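Local coordinates for protein sarcoplasmic calcium-binding proteins II, V, VI, and VII (PDB 2SAS) that binds calcium ions through EF-hand loops and seems to be more abundant in fast-contracting muscles, although its precise physiological role is not established, at residues 84-89 against 101-106; 143-148 against 154-159. All coordinates share one frame; numbering follows the deposited sequence.

Contact 1: 84-89 against 101-106; sequences AMWEKT and AWCQNR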
ATOM      1  N   ALA A  84       5.713   4.453 -20.110  1.00 18.47           N
ATOM      2  CA  ALA A  84       6.501   4.805 -21.299  1.00 17.07           C
ATOM      3  C   ALA A  84       7.556   5.810 -20.983  1.00 16.72           C
ATOM      4  O   ALA A  84       8.700   5.645 -21.436  1.00 19.36           O
ATOM      5  CB  ALA A  84       5.579   5.336 -22.402  1.00 17.68           C
ATOM      6  N   MET A  85       7.239   6.876 -20.266  1.00 17.61           N
ATOM      7  CA  MET A  85       8.208   7.910 -19.876  1.00 17.42           C
ATOM      8  C   MET A  85       9.338   7.257 -19.066  1.00 17.38           C
ATOM      9  O   MET A  85      10.529   7.510 -19.310  1.00 18.38           O
ATOM     10  CB  MET A  85       7.591   9.041 -19.075  1.00 17.50           C
ATOM     11  CG  MET A  85       8.655   9.973 -18.534  1.00 18.58           C
ATOM     12  SD  MET A  85       7.804  11.413 -17.761  1.00 21.10           S
ATOM     13  CE  MET A  85       7.016  10.488 -16.431  1.00 18.31           C
ATOM     14  N   TRP A  86       8.971   6.410 -18.145  1.00 18.58           N
ATOM     15  CA  TRP A  86      10.004   5.733 -17.309  1.00 19.58           C
ATOM     16  C   TRP A  86      10.856   4.750 -18.068  1.00 20.08           C
ATOM     17  O   TRP A  86      12.089   4.707 -17.819  1.00 19.63           O
ATOM     18  CB  TRP A  86       9.351   5.199 -16.043  1.00 18.96           C
ATOM     19  CG  TRP A  86       9.376   6.353 -15.075  1.00 18.86           C
ATOM     20  CD1 TRP A  86       8.323   7.047 -14.614  1.00 18.14           C
ATOM     21  CD2 TRP A  86      10.550   6.934 -14.493  1.00 20.38           C
ATOM     22  NE1 TRP A  86       8.740   8.021 -13.761  1.00 17.32           N
ATOM     23  CE2 TRP A  86      10.085   8.011 -13.668  1.00 19.23           C
ATOM     24  CE3 TRP A  86      11.918   6.696 -14.587  1.00 19.80           C
ATOM     25  CZ2 TRP A  86      10.954   8.807 -12.929  1.00 17.79           C
ATOM     26  CZ3 TRP A  86      12.779   7.508 -13.863  1.00 16.94           C
ATOM     27  CH2 TRP A  86      12.311   8.529 -13.044  1.00 16.71           C
ATOM     28  N   GLU A  87      10.258   4.018 -18.984  1.00 21.18           N
ATOM     29  CA  GLU A  87      11.034   3.059 -19.811  1.00 21.94           C
ATOM     30  C   GLU A  87      12.077   3.795 -20.611  1.00 20.79           C
ATOM     31  O   GLU A  87      13.191   3.288 -20.776  1.00 22.13           O
ATOM     32  CB  GLU A  87      10.224   2.194 -20.739  1.00 22.53           C
ATOM     33  CG  GLU A  87       9.068   1.369 -20.165  1.00 26.02           C
ATOM     34  CD  GLU A  87       9.108  -0.036 -20.748  1.00 29.29           C
ATOM     35  OE1 GLU A  87       9.784  -0.170 -21.766  1.00 29.53           O
ATOM     36  OE2 GLU A  87       8.479  -0.914 -20.113  1.00 29.03           O
ATOM     37  N   LYS A  88      11.712   4.974 -21.061  1.00 21.24           N
ATOM     38  CA  LYS A  88      12.647   5.830 -21.864  1.00 21.39           C
ATOM     39  C   LYS A  88      13.780   6.274 -20.964  1.00 20.83           C
ATOM     40  O   LYS A  88      14.930   5.945 -21.241  1.00 20.66           O
ATOM     41  CB  LYS A  88      11.860   6.888 -22.569  1.00 22.04           C
ATOM     42  CG  LYS A  88      12.370   8.141 -23.167  1.00 23.20           C
ATOM     43  CD  LYS A  88      11.403   9.330 -23.050  1.00 30.13           C
ATOM     44  CE  LYS A  88      11.052   9.877 -21.700  1.00 31.12           C
ATOM     45  NZ  LYS A  88      11.967  10.955 -21.181  1.00 31.43           N
ATOM     46  N   THR A  89      13.595   6.949 -19.838  1.00 20.87           N
ATOM     47  CA  THR A  89      14.706   7.360 -18.977  1.00 20.40           C
ATOM     48  C   THR A  89      15.492   6.264 -18.299  1.00 21.12           C
ATOM     49  O   THR A  89      16.679   6.474 -18.007  1.00 20.13           O
ATOM     50  CB  THR A  89      14.188   8.384 -17.877  1.00 18.42           C
ATOM     51  OG1 THR A  89      13.224   7.604 -17.167  1.00 21.13           O
ATOM     52  CG2 THR A  89      13.565   9.620 -18.480  1.00 21.23           C
ATOM     53  N   ALA A 101      13.607  16.762 -15.283  1.00 26.31           N
ATOM     54  CA  ALA A 101      13.428  17.916 -14.450  1.00 25.37           C
ATOM     55  C   ALA A 101      12.218  17.910 -13.549  1.00 25.22           C
ATOM     56  O   ALA A 101      12.425  18.513 -12.463  1.00 25.95           O
ATOM     57  CB  ALA A 101      13.413  19.192 -15.303  1.00 26.31           C
ATOM     58  N   TRP A 102      11.087  17.355 -13.917  1.00 24.30           N
ATOM     59  CA  TRP A 102       9.890  17.396 -13.049  1.00 22.96           C
ATOM     60  C   TRP A 102      10.238  16.718 -11.717  1.00 23.82           C
ATOM     61  O   TRP A 102       9.656  17.056 -10.687  1.00 22.48           O
ATOM     62  CB  TRP A 102       8.646  16.779 -13.699  1.00 21.16           C
ATOM     63  CG  TRP A 102       8.702  15.310 -13.902  1.00 22.29           C
ATOM     64  CD1 TRP A 102       9.189  14.653 -14.987  1.00 22.78           C
ATOM     65  CD2 TRP A 102       8.305  14.272 -12.978  1.00 23.67           C
ATOM     66  NE1 TRP A 102       9.129  13.296 -14.825  1.00 22.38           N
ATOM     67  CE2 TRP A 102       8.579  13.030 -13.603  1.00 22.79           C
ATOM     68  CE3 TRP A 102       7.723  14.284 -11.713  1.00 22.40           C
ATOM     69  CZ2 TRP A 102       8.298  11.827 -12.997  1.00 22.46           C
ATOM     70  CZ3 TRP A 102       7.467  13.085 -11.092  1.00 23.03           C
ATOM     71  CH2 TRP A 102       7.745  11.872 -11.719  1.00 23.75           C
ATOM     72  N   CYS A 103      11.161  15.756 -11.827  1.00 24.53           N
ATOM     73  CA  CYS A 103      11.642  14.964 -10.681  1.00 25.16           C
ATOM     74  C   CYS A 103      12.382  15.822  -9.649  1.00 24.61           C
ATOM     75  O   CYS A 103      12.276  15.576  -8.450  1.00 23.23           O
ATOM     76  CB  CYS A 103      12.582  13.854 -11.160  1.00 25.35           C
ATOM     77  SG  CYS A 103      11.704  12.316 -11.420  1.00 28.02           S
ATOM     78  N   GLN A 104      13.119  16.770 -10.176  1.00 24.82           N
ATOM     79  CA  GLN A 104      13.900  17.756  -9.414  1.00 24.11           C
ATOM     80  C   GLN A 104      12.957  18.585  -8.551  1.00 23.57           C
ATOM     81  O   GLN A 104      13.408  19.259  -7.619  1.00 24.39           O
ATOM     82  CB  GLN A 104      14.730  18.651 -10.335  1.00 25.53           C
ATOM     83  CG  GLN A 104      15.498  17.936 -11.443  1.00 27.55           C
ATOM     84  CD  GLN A 104      16.428  16.860 -10.907  1.00 30.06           C
ATOM     85  OE1 GLN A 104      16.957  16.982  -9.795  1.00 31.22           O
ATOM     86  NE2 GLN A 104      16.638  15.799 -11.688  1.00 29.75           N
ATOM     87  N   ASN A 105      11.654  18.573  -8.833  1.00 22.44           N
ATOM     88  CA  ASN A 105      10.731  19.315  -7.957  1.00 22.41           C
ATOM     89  C   ASN A 105       9.965  18.323  -7.063  1.00 21.66           C
ATOM     90  O   ASN A 105       9.485  18.723  -5.985  1.00 20.94           O
ATOM     91  CB  ASN A 105       9.757  20.256  -8.652  1.00 23.72           C
ATOM     92  CG  ASN A 105       8.992  21.086  -7.601  1.00 25.30           C
ATOM     93  OD1 ASN A 105       9.546  22.107  -7.167  1.00 25.71           O
ATOM     94  ND2 ASN A 105       7.764  20.712  -7.235  1.00 22.31           N
ATOM     95  N   ARG A 106       9.815  17.113  -7.554  1.00 21.42           N
ATOM     96  CA  ARG A 106       9.087  16.052  -6.808  1.00 21.43           C
ATOM     97  C   ARG A 106       9.975  15.655  -5.623  1.00 22.59           C
ATOM     98  O   ARG A 106       9.400  15.589  -4.509  1.00 22.79           O
ATOM     99  CB  ARG A 106       8.627  14.928  -7.678  1.00 21.14           C
ATOM    100  CG  ARG A 106       7.832  13.731  -7.203  1.00 22.24           C
ATOM    101  CD  ARG A 106       6.336  13.967  -7.254  1.00 20.61           C
ATOM    102  NE  ARG A 106       6.149  15.415  -7.137  1.00 20.99           N
ATOM    103  CZ  ARG A 106       5.202  15.994  -6.404  1.00 21.04           C
ATOM    104  NH1 ARG A 106       4.244  15.251  -5.873  1.00 20.57           N
ATOM    105  NH2 ARG A 106       5.188  17.320  -6.258  1.00 20.13           N
TER
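W102 O is gripped by two backbone donors, N105 N and R106 N, each at 3.1 Å, which bind W102 to the residues that follow it, while its indole turns toward helix 79-91. This is a buried helix-helix contact between neighbouring EF-hands: the helix that leaves the second calcium loop meets the helix that enters the third. W102 CG stands between its backbone N and carbonyl carbon (chi1 68°), and from there the indole reaches M85. In this Met-aromatic contact M85 SD lies 3.7 Å from W102 NE1, approaching the ring obliquely, and the bent chain brings M85 CE to 3.9 Å from W102 CZ2. W86 NE1 approaches the indole at its edge, in plane, 3.9 Å from W102 CZ2. Replacing this indole by an alanine would probably open a gap between the helices, leaving M85 CE, W86 NE1 and C103 SG without the ring they pack on. L65 of helix 48-69 packs on M85, and Y165 of helix 158-170 touches W102 and C103. C103 SG lies over one face of the W102 ring, offset toward the rim, and sits at the edge of the W86 ring, 3.9 Å from W86 CZ2.

Contact 2: 143-148 against 154-159; sequences AVYNVI and VTFDLN
F156 packs against I148 and Y145 inside the fourth EF-hand, where the loop leading into helix 158-170 folds back on helix 141-149. Its CG is anti to the backbone N (chi1 -163°), which carries the ring toward the earlier helix. At the root of the side chain, F156 CB lies 4.1 Å from Y145 OH, whose hydroxyl is hydrogen-bonded to V122 O. Next, F156 CG lies 3.8 Å from I148 CG2. That methyl sits almost squarely over the ring, 3.7 Å from its centroid and 8° off the normal, in a CH-pi contact that takes in the whole ring. On one flank, F156 CD2 has Y145 CE1 at 4.1 Å, approaching the phenylalanine at its edge. Farther out on the same flank, F156 CE2 meets I148 CD1 at 3.9 Å, so both ends of the branched isoleucine are used. The tip, CZ, still lies under the I148 methyl.

The backbone is bent here as well: F156 is the centre of an inverse gamma turn, closed by a weak bond from D157 N to T155 O. D157 then takes the N-cap position of the following helix, its OD2 accepting weakly from N159 N at 3.4 Å. F156 also shares backbone hydrogen bonds with V122 of the third calcium loop, consistent with the loop pairing of an EF-hand pair. Y161 of helix 158-170 and M114 of helix 103-114 also pack on F156, while F127 of helix 124-130 touches I148 and Y145.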
ATOM      1  N   ALA A 143      14.234  -1.017  12.094  1.00 14.15           N
ATOM      2  CA  ALA A 143      15.083  -1.778  11.160  1.00 13.89           C
ATOM      3  C   ALA A 143      15.057  -1.176   9.757  1.00 14.64           C
ATOM      4  O   ALA A 143      16.029  -1.304   9.023  1.00 14.97           O
ATOM      5  CB  ALA A 143      14.679  -3.230  11.062  1.00 13.61           C
ATOM      6  N   VAL A 144      13.931  -0.597   9.336  1.00 15.99           N
ATOM      7  CA  VAL A 144      13.869   0.014   7.989  1.00 16.56           C
ATOM      8  C   VAL A 144      14.699   1.284   8.078  1.00 17.06           C
ATOM      9  O   VAL A 144      15.435   1.656   7.167  1.00 19.67           O
ATOM     10  CB  VAL A 144      12.414   0.267   7.532  1.00 16.63           C
ATOM     11  CG1 VAL A 144      12.369   1.186   6.332  1.00 15.86           C
ATOM     12  CG2 VAL A 144      11.658  -1.026   7.295  1.00 11.89           C
ATOM     13  N   TYR A 145      14.576   1.968   9.206  1.00 17.86           N
ATOM     14  CA  TYR A 145      15.376   3.224   9.362  1.00 17.30           C
ATOM     15  C   TYR A 145      16.859   2.941   9.390  1.00 17.84           C
ATOM     16  O   TYR A 145      17.677   3.778   8.985  1.00 18.56           O
ATOM     17  CB  TYR A 145      14.944   3.899  10.660  1.00 15.60           C
ATOM     18  CG  TYR A 145      15.495   5.277  10.811  1.00 13.74           C
ATOM     19  CD1 TYR A 145      14.815   6.259  10.076  1.00 15.36           C
ATOM     20  CD2 TYR A 145      16.589   5.641  11.593  1.00 13.29           C
ATOM     21  CE1 TYR A 145      15.211   7.578  10.126  1.00 13.88           C
ATOM     22  CE2 TYR A 145      16.986   7.003  11.655  1.00 11.76           C
ATOM     23  CZ  TYR A 145      16.300   7.928  10.925  1.00 12.63           C
ATOM     24  OH  TYR A 145      16.619   9.251  10.893  1.00 15.02           O
ATOM     25  N   ASN A 146      17.280   1.777   9.872  1.00 19.33           N
ATOM     26  CA  ASN A 146      18.712   1.436   9.914  1.00 18.48           C
ATOM     27  C   ASN A 146      19.259   1.109   8.544  1.00 17.48           C
ATOM     28  O   ASN A 146      20.468   1.296   8.295  1.00 16.60           O
ATOM     29  CB  ASN A 146      18.986   0.422  11.045  1.00 21.47           C
ATOM     30  CG  ASN A 146      19.217   1.209  12.352  1.00 25.31           C
ATOM     31  OD1 ASN A 146      20.341   1.591  12.706  1.00 27.70           O
ATOM     32  ND2 ASN A 146      18.156   1.511  13.077  1.00 26.13           N
ATOM     33  N   VAL A 147      18.428   0.639   7.607  1.00 16.07           N
ATOM     34  CA  VAL A 147      18.936   0.415   6.236  1.00 14.16           C
ATOM     35  C   VAL A 147      19.188   1.806   5.650  1.00 14.75           C
ATOM     36  O   VAL A 147      20.199   2.132   5.023  1.00 15.13           O
ATOM     37  CB  VAL A 147      17.953  -0.411   5.407  1.00 14.66           C
ATOM     38  CG1 VAL A 147      18.327  -0.370   3.913  1.00 12.67           C
ATOM     39  CG2 VAL A 147      17.790  -1.827   5.894  1.00 13.06           C
ATOM     40  N   ILE A 148      18.225   2.725   5.912  1.00 14.71           N
ATOM     41  CA  ILE A 148      18.406   4.089   5.395  1.00 15.61           C
ATOM     42  C   ILE A 148      19.614   4.837   5.966  1.00 16.92           C
ATOM     43  O   ILE A 148      20.352   5.565   5.258  1.00 17.23           O
ATOM     44  CB  ILE A 148      17.121   4.941   5.630  1.00 15.77           C
ATOM     45  CG1 ILE A 148      15.841   4.133   5.243  1.00 17.74           C
ATOM     46  CG2 ILE A 148      17.262   6.272   4.861  1.00 16.88           C
ATOM     47  CD1 ILE A 148      14.534   4.989   5.363  1.00 16.61           C
ATOM     48  N   VAL A 154      25.117   7.175   8.048  1.00 17.57           N
ATOM     49  CA  VAL A 154      24.526   8.199   7.158  1.00 17.52           C
ATOM     50  C   VAL A 154      23.295   8.896   7.718  1.00 16.75           C
ATOM     51  O   VAL A 154      22.316   8.258   8.133  1.00 17.19           O
ATOM     52  CB  VAL A 154      24.118   7.411   5.861  1.00 18.47           C
ATOM     53  CG1 VAL A 154      23.734   8.350   4.751  1.00 20.82           C
ATOM     54  CG2 VAL A 154      25.225   6.453   5.405  1.00 18.91           C
ATOM     55  N   THR A 155      23.242  10.198   7.689  1.00 16.61           N
ATOM     56  CA  THR A 155      22.106  10.997   8.113  1.00 16.92           C
ATOM     57  C   THR A 155      21.068  10.979   6.952  1.00 16.79           C
ATOM     58  O   THR A 155      21.457  11.095   5.763  1.00 16.36           O
ATOM     59  CB  THR A 155      22.522  12.503   8.417  1.00 16.44           C
ATOM     60  OG1 THR A 155      23.727  12.364   9.235  1.00 19.64           O
ATOM     61  CG2 THR A 155      21.526  13.286   9.260  1.00 16.58           C
ATOM     62  N   PHE A 156      19.836  10.821   7.335  1.00 15.00           N
ATOM     63  CA  PHE A 156      18.694  10.835   6.485  1.00 15.81           C
ATOM     64  C   PHE A 156      18.417  12.320   6.135  1.00 16.94           C
ATOM     65  O   PHE A 156      17.506  12.943   6.704  1.00 17.27           O
ATOM     66  CB  PHE A 156      17.418  10.154   6.987  1.00 15.18           C
ATOM     67  CG  PHE A 156      16.370   9.829   5.947  1.00 13.71           C
ATOM     68  CD1 PHE A 156      16.545  10.157   4.608  1.00 12.19           C
ATOM     69  CD2 PHE A 156      15.212   9.150   6.348  1.00 13.10           C
ATOM     70  CE1 PHE A 156      15.581   9.838   3.644  1.00 13.96           C
ATOM     71  CE2 PHE A 156      14.216   8.862   5.401  1.00 14.28           C
ATOM     72  CZ  PHE A 156      14.396   9.205   4.034  1.00 13.58           C
ATOM     73  N   ASP A 157      19.223  12.826   5.214  1.00 16.42           N
ATOM     74  CA  ASP A 157      18.980  14.215   4.781  1.00 18.50           C
ATOM     75  C   ASP A 157      18.555  14.172   3.304  1.00 20.45           C
ATOM     76  O   ASP A 157      18.294  13.065   2.756  1.00 21.11           O
ATOM     77  CB  ASP A 157      20.215  15.037   5.097  1.00 20.92           C
ATOM     78  CG  ASP A 157      21.293  14.799   4.054  1.00 21.80           C
ATOM     79  OD1 ASP A 157      21.566  13.625   3.820  1.00 22.66           O
ATOM     80  OD2 ASP A 157      21.776  15.782   3.474  1.00 26.20           O
ATOM     81  N   LEU A 158      18.457  15.335   2.680  1.00 20.61           N
ATOM     82  CA  LEU A 158      18.056  15.541   1.291  1.00 19.31           C
ATOM     83  C   LEU A 158      18.981  14.780   0.332  1.00 18.44           C
ATOM     84  O   LEU A 158      18.468  14.132  -0.584  1.00 17.83           O
ATOM     85  CB  LEU A 158      17.972  17.014   0.963  1.00 18.81           C
ATOM     86  CG  LEU A 158      16.909  17.548   0.029  1.00 20.87           C
ATOM     87  CD1 LEU A 158      17.449  18.701  -0.806  1.00 19.14           C
ATOM     88  CD2 LEU A 158      16.262  16.478  -0.828  1.00 18.55           C
ATOM     89  N   ASN A 159      20.292  14.804   0.569  1.00 17.43           N
ATOM     90  CA  ASN A 159      21.165  14.049  -0.339  1.00 17.44           C
ATOM     91  C   ASN A 159      20.982  12.558  -0.148  1.00 17.68           C
ATOM     92  O   ASN A 159      21.390  11.858  -1.090  1.00 20.09           O
ATOM     93  CB  ASN A 159      22.640  14.420  -0.298  1.00 18.79           C
ATOM     94  CG  ASN A 159      22.714  15.921  -0.481  1.00 21.91           C
ATOM     95  OD1 ASN A 159      22.663  16.601   0.557  1.00 26.23           O
ATOM     96  ND2 ASN A 159      22.727  16.378  -1.722  1.00 23.01           N
TER

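In the fold
Contacts 1 and 2 follow one another along the chain and do not touch: their centres are 23 Å apart and their nearest atoms about 8 Å. Two helices nevertheless join them. Helix 103-114 runs from contact 1 to contact 2, where its last residue, M114, adjoins the calcium ligand D115; helix 158-170 starts in contact 2 and brings L169 against W86 of contact 1. Each contact lies near a calcium site and supplies no ligand to it. The side chain of M85 is about 11 Å from a bound calcium ion, and that of Y145 about 8 Å from one. Contact 1 joins EF-hands 2 and 3, whereas contact 2 lies within EF-hand 4, beside the third site.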